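Local coordinates for putative type 11 methyltransferase (PDB 3I9F), which is probably an S-adenosylmethionine-dependent methyltransferase, with a Rossmann-like fold, whose substrate is not established, at residues 24-29 with 42-47; 72-77 with 102-107; 111-116 with 150-155. One frame throughout, in Å; residues are numbered along the deposited sequence.

Contact 1: residues 24-29 with 42-47; sequences YGCGNG and LYCIDI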
loop_
_atom_site.group_PDB
_atom_site.type_symbol
_atom_site.label_atom_id
_atom_site.label_comp_id
_atom_site.label_asym_id
_atom_site.label_seq_id
_atom_site.Cartn_x
_atom_site.Cartn_y
_atom_site.Cartn_z
ATOM N N TYR B 24 4.273 12.898 0.516
ATOM C CA TYR B 24 4.565 12.692 -0.918
ATOM C C TYR B 24 5.985 13.203 -1.220
ATOM O O TYR B 24 6.234 14.393 -1.255
ATOM C CB TYR B 24 3.518 13.443 -1.752
ATOM C CG TYR B 24 3.239 12.855 -3.110
ATOM C CD1 TYR B 24 4.256 12.329 -3.919
ATOM C CD2 TYR B 24 1.967 12.852 -3.613
ATOM C CE1 TYR B 24 3.972 11.769 -5.152
ATOM C CE2 TYR B 24 1.697 12.322 -4.857
ATOM C CZ TYR B 24 2.704 11.793 -5.619
ATOM O OH TYR B 24 2.381 11.263 -6.829
ATOM N N GLY B 25 6.913 12.289 -1.426
ATOM C CA GLY B 25 8.305 12.639 -1.562
ATOM C C GLY B 25 8.881 12.704 -0.167
ATOM O O GLY B 25 9.248 13.748 0.311
ATOM N N CYS B 26 8.911 11.562 0.499
ATOM C CA CYS B 26 9.208 11.521 1.934
ATOM C C CYS B 26 10.691 11.489 2.192
ATOM O O CYS B 26 11.114 11.894 3.258
ATOM C CB CYS B 26 8.500 10.343 2.649
ATOM S SG CYS B 26 8.885 8.666 2.058
ATOM N N GLY B 27 11.457 11.000 1.215
ATOM C CA GLY B 27 12.922 11.024 1.233
ATOM C C GLY B 27 13.551 10.657 2.563
ATOM O O GLY B 27 13.378 9.543 3.098
ATOM N N ASN B 28 14.254 11.654 3.093
ATOM C CA ASN B 28 14.851 11.641 4.432
ATOM C C ASN B 28 13.977 10.889 5.497
ATOM O O ASN B 28 14.487 10.038 6.240
ATOM C CB ASN B 28 15.107 13.122 4.815
ATOM C CG ASN B 28 16.142 13.305 5.927
ATOM O OD1 ASN B 28 16.950 12.409 6.239
ATOM N ND2 ASN B 28 16.130 14.500 6.523
ATOM N N GLY B 29 12.668 11.162 5.517
ATOM C CA GLY B 29 11.741 10.572 6.507
ATOM C C GLY B 29 11.677 11.449 7.744
ATOM O O GLY B 29 11.210 11.042 8.799
ATOM N N LEU B 42 -0.911 6.668 7.569
ATOM C CA LEU B 42 0.196 7.436 7.033
ATOM C C LEU B 42 0.807 6.684 5.867
ATOM O O LEU B 42 1.292 5.545 6.032
ATOM C CB LEU B 42 1.265 7.701 8.094
ATOM C CG LEU B 42 2.473 8.534 7.667
ATOM C CD1 LEU B 42 2.104 9.786 6.877
ATOM C CD2 LEU B 42 3.243 8.929 8.920
ATOM N N TYR B 43 0.772 7.330 4.700
ATOM C CA TYR B 43 1.443 6.829 3.517
ATOM C C TYR B 43 2.709 7.644 3.290
ATOM O O TYR B 43 2.670 8.879 3.348
ATOM C CB TYR B 43 0.570 7.009 2.294
ATOM C CG TYR B 43 -0.707 6.231 2.237
ATOM C CD1 TYR B 43 -0.712 4.916 1.822
ATOM C CD2 TYR B 43 -1.937 6.829 2.533
ATOM C CE1 TYR B 43 -1.887 4.189 1.736
ATOM C CE2 TYR B 43 -3.114 6.118 2.422
ATOM C CZ TYR B 43 -3.081 4.792 2.022
ATOM O OH TYR B 43 -4.240 4.044 1.925
ATOM N N CYS B 44 3.811 6.966 3.018
ATOM C CA CYS B 44 5.040 7.586 2.561
ATOM C C CYS B 44 5.356 7.162 1.132
ATOM O O CYS B 44 5.561 5.978 0.864
ATOM C CB CYS B 44 6.181 7.134 3.436
ATOM S SG CYS B 44 6.083 7.833 5.071
ATOM N N ILE B 45 5.416 8.137 0.238
ATOM C CA ILE B 45 5.759 7.909 -1.163
ATOM C C ILE B 45 7.160 8.431 -1.517
ATOM O O ILE B 45 7.500 9.573 -1.258
ATOM C CB ILE B 45 4.758 8.611 -2.108
ATOM C CG1 ILE B 45 3.329 8.278 -1.671
ATOM C CG2 ILE B 45 5.065 8.231 -3.553
ATOM C CD1 ILE B 45 2.265 8.545 -2.657
ATOM N N ASP B 46 7.969 7.588 -2.118
ATOM C CA ASP B 46 9.208 8.052 -2.699
ATOM C C ASP B 46 9.694 7.077 -3.760
ATOM O O ASP B 46 9.623 5.861 -3.608
ATOM C CB ASP B 46 10.296 8.311 -1.627
ATOM C CG ASP B 46 11.343 9.376 -2.073
ATOM O OD1 ASP B 46 11.578 10.346 -1.306
ATOM O OD2 ASP B 46 11.917 9.263 -3.206
ATOM N N ILE B 47 10.154 7.650 -4.859
ATOM C CA ILE B 47 10.786 6.901 -5.923
ATOM C C ILE B 47 12.084 6.234 -5.437
ATOM O O ILE B 47 12.422 5.166 -5.874
ATOM C CB ILE B 47 11.081 7.810 -7.117
ATOM C CG1 ILE B 47 11.674 6.977 -8.261
ATOM C CG2 ILE B 47 12.041 8.942 -6.713
ATOM C CD1 ILE B 47 11.430 7.553 -9.612
#

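Contact 2: residues 72-77 with 102-107; sequences PDNSVD and LKDDGR. With ZN (zinc ion), chain F.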
loop_
_atom_site.group_PDB
_atom_site.type_symbol
_atom_site.label_atom_id
_atom_site.label_comp_id
_atom_site.label_asym_id
_atom_site.label_seq_id
_atom_site.Cartn_x
_atom_site.Cartn_y
_atom_site.Cartn_z
ATOM N N PRO B 72 -6.424 4.602 -2.493
ATOM C CA PRO B 72 -7.765 4.637 -3.050
ATOM C C PRO B 72 -8.255 6.030 -3.429
ATOM O O PRO B 72 -7.804 7.041 -2.866
ATOM C CB PRO B 72 -8.634 4.024 -1.949
ATOM C CG PRO B 72 -7.691 3.716 -0.771
ATOM C CD PRO B 72 -6.320 3.811 -1.242
ATOM N N ASP B 73 -9.197 6.074 -4.360
ATOM C CA ASP B 73 -9.780 7.324 -4.774
ATOM C C ASP B 73 -10.399 8.017 -3.581
ATOM O O ASP B 73 -10.965 7.344 -2.725
ATOM C CB ASP B 73 -10.880 7.092 -5.810
ATOM C CG ASP B 73 -10.355 6.535 -7.148
ATOM O OD1 ASP B 73 -9.108 6.506 -7.431
ATOM O OD2 ASP B 73 -11.248 6.121 -7.928
ATOM N N ASN B 74 -10.262 9.349 -3.522
ATOM C CA ASN B 74 -11.083 10.181 -2.652
ATOM C C ASN B 74 -11.027 9.665 -1.235
ATOM O O ASN B 74 -12.061 9.502 -0.622
ATOM C CB ASN B 74 -12.547 10.167 -3.158
ATOM C CG ASN B 74 -13.510 11.000 -2.289
ATOM O OD1 ASN B 74 -14.508 10.479 -1.800
ATOM N ND2 ASN B 74 -13.240 12.278 -2.130
ATOM N N SER B 75 -9.823 9.356 -0.750
ATOM C CA SER B 75 -9.632 8.755 0.550
ATOM C C SER B 75 -8.702 9.543 1.478
ATOM O O SER B 75 -8.454 9.077 2.607
ATOM C CB SER B 75 -9.082 7.326 0.367
ATOM O OG SER B 75 -7.659 7.220 0.553
ATOM N N VAL B 76 -8.198 10.714 1.049
ATOM C CA VAL B 76 -7.082 11.357 1.739
ATOM C C VAL B 76 -7.402 12.776 2.225
ATOM O O VAL B 76 -7.996 13.591 1.496
ATOM C CB VAL B 76 -5.762 11.373 0.844
ATOM C CG1 VAL B 76 -4.653 12.262 1.464
ATOM C CG2 VAL B 76 -5.247 9.972 0.639
ATOM N N ASP B 77 -6.974 13.064 3.450
ATOM C CA ASP B 77 -7.298 14.337 4.116
ATOM C C ASP B 77 -6.221 15.395 3.922
ATOM O O ASP B 77 -6.535 16.522 3.511
ATOM C CB ASP B 77 -7.576 14.102 5.619
ATOM C CG ASP B 77 -8.764 13.137 5.851
ATOM O OD1 ASP B 77 -9.908 13.556 5.496
ATOM O OD2 ASP B 77 -8.536 11.971 6.353
ATOM N N LEU B 102 -7.167 12.833 -3.059
ATOM C CA LEU B 102 -7.625 13.808 -2.062
ATOM C C LEU B 102 -9.179 13.876 -1.973
ATOM O O LEU B 102 -9.876 13.789 -2.989
ATOM C CB LEU B 102 -7.070 15.193 -2.402
ATOM C CG LEU B 102 -7.104 16.254 -1.306
ATOM C CD1 LEU B 102 -6.132 15.922 -0.154
ATOM C CD2 LEU B 102 -6.831 17.634 -1.907
ATOM N N LYS B 103 -9.712 14.019 -0.757
ATOM C CA LYS B 103 -11.178 14.226 -0.588
ATOM C C LYS B 103 -11.597 15.605 -1.105
ATOM O O LYS B 103 -10.768 16.477 -1.371
ATOM C CB LYS B 103 -11.608 14.105 0.870
ATOM C CG LYS B 103 -11.438 12.756 1.563
ATOM C CD LYS B 103 -12.081 12.876 2.953
ATOM C CE LYS B 103 -12.000 11.625 3.828
ATOM N NZ LYS B 103 -12.873 10.486 3.292
ATOM N N ASP B 104 -12.888 15.819 -1.254
ATOM C CA ASP B 104 -13.359 17.160 -1.651
ATOM C C ASP B 104 -12.926 18.271 -0.687
ATOM O O ASP B 104 -12.642 19.362 -1.102
ATOM C CB ASP B 104 -14.863 17.147 -1.818
ATOM C CG ASP B 104 -15.326 16.200 -2.942
ATOM O OD1 ASP B 104 -14.486 15.561 -3.667
ATOM O OD2 ASP B 104 -16.566 16.119 -3.099
ATOM N N ASP B 105 -12.839 17.964 0.600
ATOM C CA ASP B 105 -12.465 18.929 1.629
ATOM C C ASP B 105 -11.020 18.707 2.103
ATOM O O ASP B 105 -10.620 19.158 3.169
ATOM C CB ASP B 105 -13.454 18.825 2.815
ATOM C CG ASP B 105 -13.424 17.409 3.519
ATOM O OD1 ASP B 105 -13.368 16.342 2.799
ATOM O OD2 ASP B 105 -13.489 17.379 4.790
ATOM N N GLY B 106 -10.213 18.046 1.284
ATOM C CA GLY B 106 -8.844 17.716 1.696
ATOM C C GLY B 106 -7.981 18.935 1.542
ATOM O O GLY B 106 -8.421 19.896 0.952
ATOM N N ARG B 107 -6.777 18.882 2.099
ATOM C CA ARG B 107 -5.821 19.987 2.062
ATOM C C ARG B 107 -4.443 19.512 1.554
ATOM O O ARG B 107 -3.987 18.426 1.898
ATOM C CB ARG B 107 -5.651 20.568 3.490
ATOM C CG ARG B 107 -6.404 21.865 3.848
ATOM C CD ARG B 107 -7.778 21.922 3.309
ATOM N NE ARG B 107 -8.557 23.028 3.828
ATOM C CZ ARG B 107 -9.832 23.254 3.504
ATOM N NH1 ARG B 107 -10.474 24.283 4.048
ATOM N NH2 ARG B 107 -10.468 22.462 2.648
HETATM ZN ZN ZN F . -15.201 14.739 -5.267
#

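Contact 3: residues 111-116 with 150-155; sequences IDWRKE and PYHFGL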
loop_
_atom_site.group_PDB
_atom_site.type_symbol
_atom_site.label_atom_id
_atom_site.label_comp_id
_atom_site.label_asym_id
_atom_site.label_seq_id
_atom_site.Cartn_x
_atom_site.Cartn_y
_atom_site.Cartn_z
ATOM N N ILE B 111 5.672 22.851 1.690
ATOM C CA ILE B 111 6.847 23.505 2.234
ATOM C C ILE B 111 7.954 23.400 1.205
ATOM O O ILE B 111 8.191 22.333 0.664
ATOM C CB ILE B 111 7.311 22.848 3.536
ATOM C CG1 ILE B 111 6.189 22.952 4.592
ATOM C CG2 ILE B 111 8.565 23.526 4.052
ATOM C CD1 ILE B 111 6.388 22.033 5.800
ATOM N N ASP B 112 8.611 24.512 0.904
ATOM C CA ASP B 112 9.743 24.511 0.017
ATOM C C ASP B 112 10.586 25.730 0.280
ATOM O O ASP B 112 10.136 26.678 0.931
ATOM C CB ASP B 112 9.307 24.512 -1.462
ATOM C CG ASP B 112 10.279 23.739 -2.368
ATOM O OD1 ASP B 112 11.382 23.369 -1.893
ATOM O OD2 ASP B 112 9.938 23.464 -3.553
ATOM N N TRP B 113 11.795 25.686 -0.281
ATOM C CA TRP B 113 12.800 26.712 -0.177
ATOM C C TRP B 113 12.437 27.993 -0.895
ATOM O O TRP B 113 11.850 27.941 -1.947
ATOM C CB TRP B 113 14.089 26.188 -0.770
ATOM C CG TRP B 113 14.725 25.097 0.019
ATOM C CD1 TRP B 113 14.519 23.765 -0.125
ATOM C CD2 TRP B 113 15.670 25.245 1.082
ATOM N NE1 TRP B 113 15.294 23.062 0.773
ATOM C CE2 TRP B 113 16.007 23.943 1.529
ATOM C CE3 TRP B 113 16.293 26.340 1.671
ATOM C CZ2 TRP B 113 16.945 23.709 2.539
ATOM C CZ3 TRP B 113 17.223 26.114 2.699
ATOM C CH2 TRP B 113 17.530 24.813 3.122
ATOM N N ARG B 114 12.786 29.153 -0.351
ATOM C CA ARG B 114 12.452 30.390 -1.056
ATOM C C ARG B 114 13.320 30.454 -2.316
ATOM O O ARG B 114 14.432 29.938 -2.339
ATOM C CB ARG B 114 12.653 31.637 -0.207
ATOM C CG ARG B 114 11.934 31.613 1.115
ATOM C CD ARG B 114 12.025 32.957 1.818
ATOM N NE ARG B 114 11.946 32.853 3.281
ATOM C CZ ARG B 114 10.816 32.889 4.021
ATOM N NH1 ARG B 114 9.595 32.999 3.455
ATOM N NH2 ARG B 114 10.903 32.809 5.361
ATOM N N LYS B 115 12.787 31.116 -3.333
ATOM C CA LYS B 115 13.414 31.238 -4.624
ATOM C C LYS B 115 14.320 32.473 -4.647
ATOM O O LYS B 115 14.089 33.426 -5.381
ATOM C CB LYS B 115 12.308 31.328 -5.678
ATOM C CG LYS B 115 12.754 31.139 -7.130
ATOM C CD LYS B 115 11.585 31.410 -8.065
ATOM C CE LYS B 115 11.731 30.779 -9.433
ATOM N NZ LYS B 115 10.613 31.237 -10.355
ATOM N N GLU B 116 15.333 32.440 -3.792
ATOM C CA GLU B 116 16.384 33.455 -3.715
ATOM C C GLU B 116 17.621 32.724 -3.280
ATOM O O GLU B 116 17.539 31.554 -2.924
ATOM C CB GLU B 116 16.057 34.590 -2.735
ATOM C CG GLU B 116 15.371 34.174 -1.426
ATOM C CD GLU B 116 15.080 35.382 -0.477
ATOM O OE1 GLU B 116 13.894 35.554 -0.048
ATOM O OE2 GLU B 116 16.049 36.151 -0.168
ATOM N N PRO B 150 13.385 30.719 8.073
ATOM C CA PRO B 150 13.599 31.997 7.381
ATOM C C PRO B 150 14.085 31.817 5.943
ATOM O O PRO B 150 14.258 32.814 5.212
ATOM C CB PRO B 150 14.684 32.700 8.219
ATOM C CG PRO B 150 15.262 31.614 9.161
ATOM C CD PRO B 150 14.522 30.326 8.935
ATOM N N TYR B 151 14.317 30.565 5.543
ATOM C CA TYR B 151 14.651 30.259 4.170
ATOM C C TYR B 151 13.564 29.468 3.428
ATOM O O TYR B 151 13.719 29.167 2.252
ATOM C CB TYR B 151 15.983 29.529 4.177
ATOM C CG TYR B 151 16.979 30.318 4.978
ATOM C CD1 TYR B 151 17.372 31.584 4.546
ATOM C CD2 TYR B 151 17.499 29.834 6.169
ATOM C CE1 TYR B 151 18.274 32.337 5.262
ATOM C CE2 TYR B 151 18.416 30.592 6.912
ATOM C CZ TYR B 151 18.788 31.846 6.454
ATOM O OH TYR B 151 19.686 32.623 7.150
ATOM N N HIS B 152 12.458 29.169 4.092
ATOM C CA HIS B 152 11.387 28.373 3.501
ATOM C C HIS B 152 10.078 29.121 3.531
ATOM O O HIS B 152 9.877 29.971 4.355
ATOM C CB HIS B 152 11.173 27.071 4.272
ATOM C CG HIS B 152 12.302 26.097 4.165
ATOM N ND1 HIS B 152 13.507 26.283 4.797
ATOM C CD2 HIS B 152 12.390 24.899 3.547
ATOM C CE1 HIS B 152 14.307 25.252 4.549
ATOM N NE2 HIS B 152 13.655 24.401 3.784
ATOM N N PHE B 153 9.183 28.797 2.617
ATOM C CA PHE B 153 7.829 29.265 2.687
ATOM C C PHE B 153 6.963 28.047 2.818
ATOM O O PHE B 153 7.441 26.931 2.668
ATOM C CB PHE B 153 7.451 30.128 1.475
ATOM C CG PHE B 153 7.401 29.395 0.177
ATOM C CD1 PHE B 153 6.194 29.053 -0.384
ATOM C CD2 PHE B 153 8.560 29.084 -0.496
ATOM C CE1 PHE B 153 6.131 28.398 -1.567
ATOM C CE2 PHE B 153 8.512 28.432 -1.695
ATOM C CZ PHE B 153 7.290 28.084 -2.238
ATOM N N GLY B 154 5.695 28.274 3.126
ATOM C CA GLY B 154 4.747 27.218 3.475
ATOM C C GLY B 154 3.356 27.630 3.029
ATOM O O GLY B 154 2.964 28.764 3.215
ATOM N N LEU B 155 2.617 26.724 2.397
ATOM C CA LEU B 155 1.238 26.998 2.001
ATOM C C LEU B 155 0.319 25.866 2.461
ATOM O O LEU B 155 0.751 24.706 2.613
ATOM C CB LEU B 155 1.123 27.146 0.496
ATOM C CG LEU B 155 2.140 28.020 -0.248
ATOM C CD1 LEU B 155 2.090 27.647 -1.731
ATOM C CD2 LEU B 155 1.887 29.544 -0.037
#

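Contact 1: residues 24-29 with 42-47
G25 and C26 both hand their backbone N-H groups to the carbonyl of I45, and G27 gives its own to the carboxylate of D46. I45 O takes G25 N at 2.8 Å and C26 N at 3.0 Å, the two donors arriving from opposite faces of the carbonyl plane. G27 N lies 2.6 Å from D46 OD1, on the anti lone pair; the aspartate has CG anti to its own N (chi1 -154°), which brings the carboxylate to the N-H of G27, while OD2 holds N48 N. I45 CD1 sits over the middle of the Y24 ring, 4.2 Å from its centroid, a CH-pi contact, and CG2 of the same isoleucine meets Y24 CE1 at 4.0 Å. C26 SG rests 3.4 Å from C44 CB, with C26 packed on L52 and C44 on V55 of helix 49-58. Positive phi at G25 and G27 suits glycine, and a CB on G25 would jam against the preceding carbonyl. The sequence YGCGNG at the end of strand 19-24 matches the glycine-rich cofactor-binding motif of Rossmann-like methyltransferases, and D46 follows directly on strand 39-45, where relatives carry the acid that binds the cofactor ribose. The bonds therefore fix loop and acid together, consistent with a cofactor pocket.

Contact 2: residues 72-77 with 102-107
The contact closes the beta-alpha-beta crossover from strand 76-82 through helix 91-101 to strand 106-113: V76 first pairs in parallel with L102 of the short strand 102-103, and the type I turn K103-G106 that follows carries a zinc ligand. K103 N donates to V76 O at 2.9 Å, nearly straight (170°) and in the carbonyl plane; R107 N bonds D77 O at 2.8 Å. L102 CD1 lies 3.4 Å from V76 O. A side chain on G106 would run into that methyl and crowd the V76 and D77 carbonyls, which calls for glycine. K103 runs alongside D77, its CE 3.3 Å from D77 OD1, but the chain bends at its last torsion (chi4 -69°) and leaves NZ 4.8 Å from OD1, beyond salt-bridge range; D77 OD2 bonds V20 N instead. N74 lays ND2 3.2 Å from K103 CA. D104 OD1 binds zinc at 1.9 Å, with H166, H168 and H170 of the C-terminal histidine run, probably a purification tag, so this site may belong to the construct. Around it V76 packs on strand 19-24, R107 salt-bridges E143 of strand 140-146, and R159 of strand 152-159 bonds the L102 and K103 carbonyls.

Contact 3: residues 111-116 with 150-155
W113 and H152 pack closely on one side of an antiparallel pair of strands, R114 closes the strand end, and the looser side is the turn at P150 and Y151. D112 and F153 form the hydrogen-bonded pair: F153 N reaches D112 O at 2.9 Å, almost in line with the carbonyl, and D112 N returns a longer bond of 3.2 Å to F153 O. Packing is close at the imidazole of H152, whose NE2 stands over one face of the indole, 3.3 Å from W113 CE2. The two planes are inclined at 38°, so the pair is neither a parallel stack nor edge-to-face. W113 and H152 both hold CG anti to the carbonyl carbon (chi1 -68° in each), which sends the rings off side by side; H152 ND1 is anchored by T149 OG1. With an alanine here in place of the tryptophan, the imidazole would probably lose the ring that covers its face and be freer to turn about its bond to T149. On the other face of the sheet F153 turns the edge of its ring to W113 O, 3.4 Å from CE2, and D112 CB lies 4.0 Å from F153 CE2. R114 is well packed too: its N bonds Y151 O at 2.8 Å, and R114 NE bonds P150 O at 3.0 Å, within the guanidinium plane but well above that of the carbonyl. Beside it P150 is exposed and the Y151 ring only partly covered. H152 O lies over the guanidinium face, 3.1 Å from R114 CZ, and NH1 goes on to N147 OD1. The guanidinium thus bonds P150 O and N147 OD1 and has H152 O over its face, oxygens that would probably help to stabilise its charge.

In the fold
From the N terminus, strand 19-24 runs into the loop of contact 1, which closes over helix 32-36 when strand 39-45 returns beside it. Contact 2 comes next, joining the start of strand 76-82 to strand 106-113 across helix 91-101. Contact 3 takes up the far end of strand 106-113 and pairs it antiparallel with strand 152-159, closing the longest excursion, through helix 130-136 and strand 140-146. The three loops follow in series and none nests or crosses. All three reach the same mixed sheet: contacts 2 and 3 share strand 106-113 but lie about 25 Å apart between centres, and contact 1 touches contact 2 through Y43 against P72.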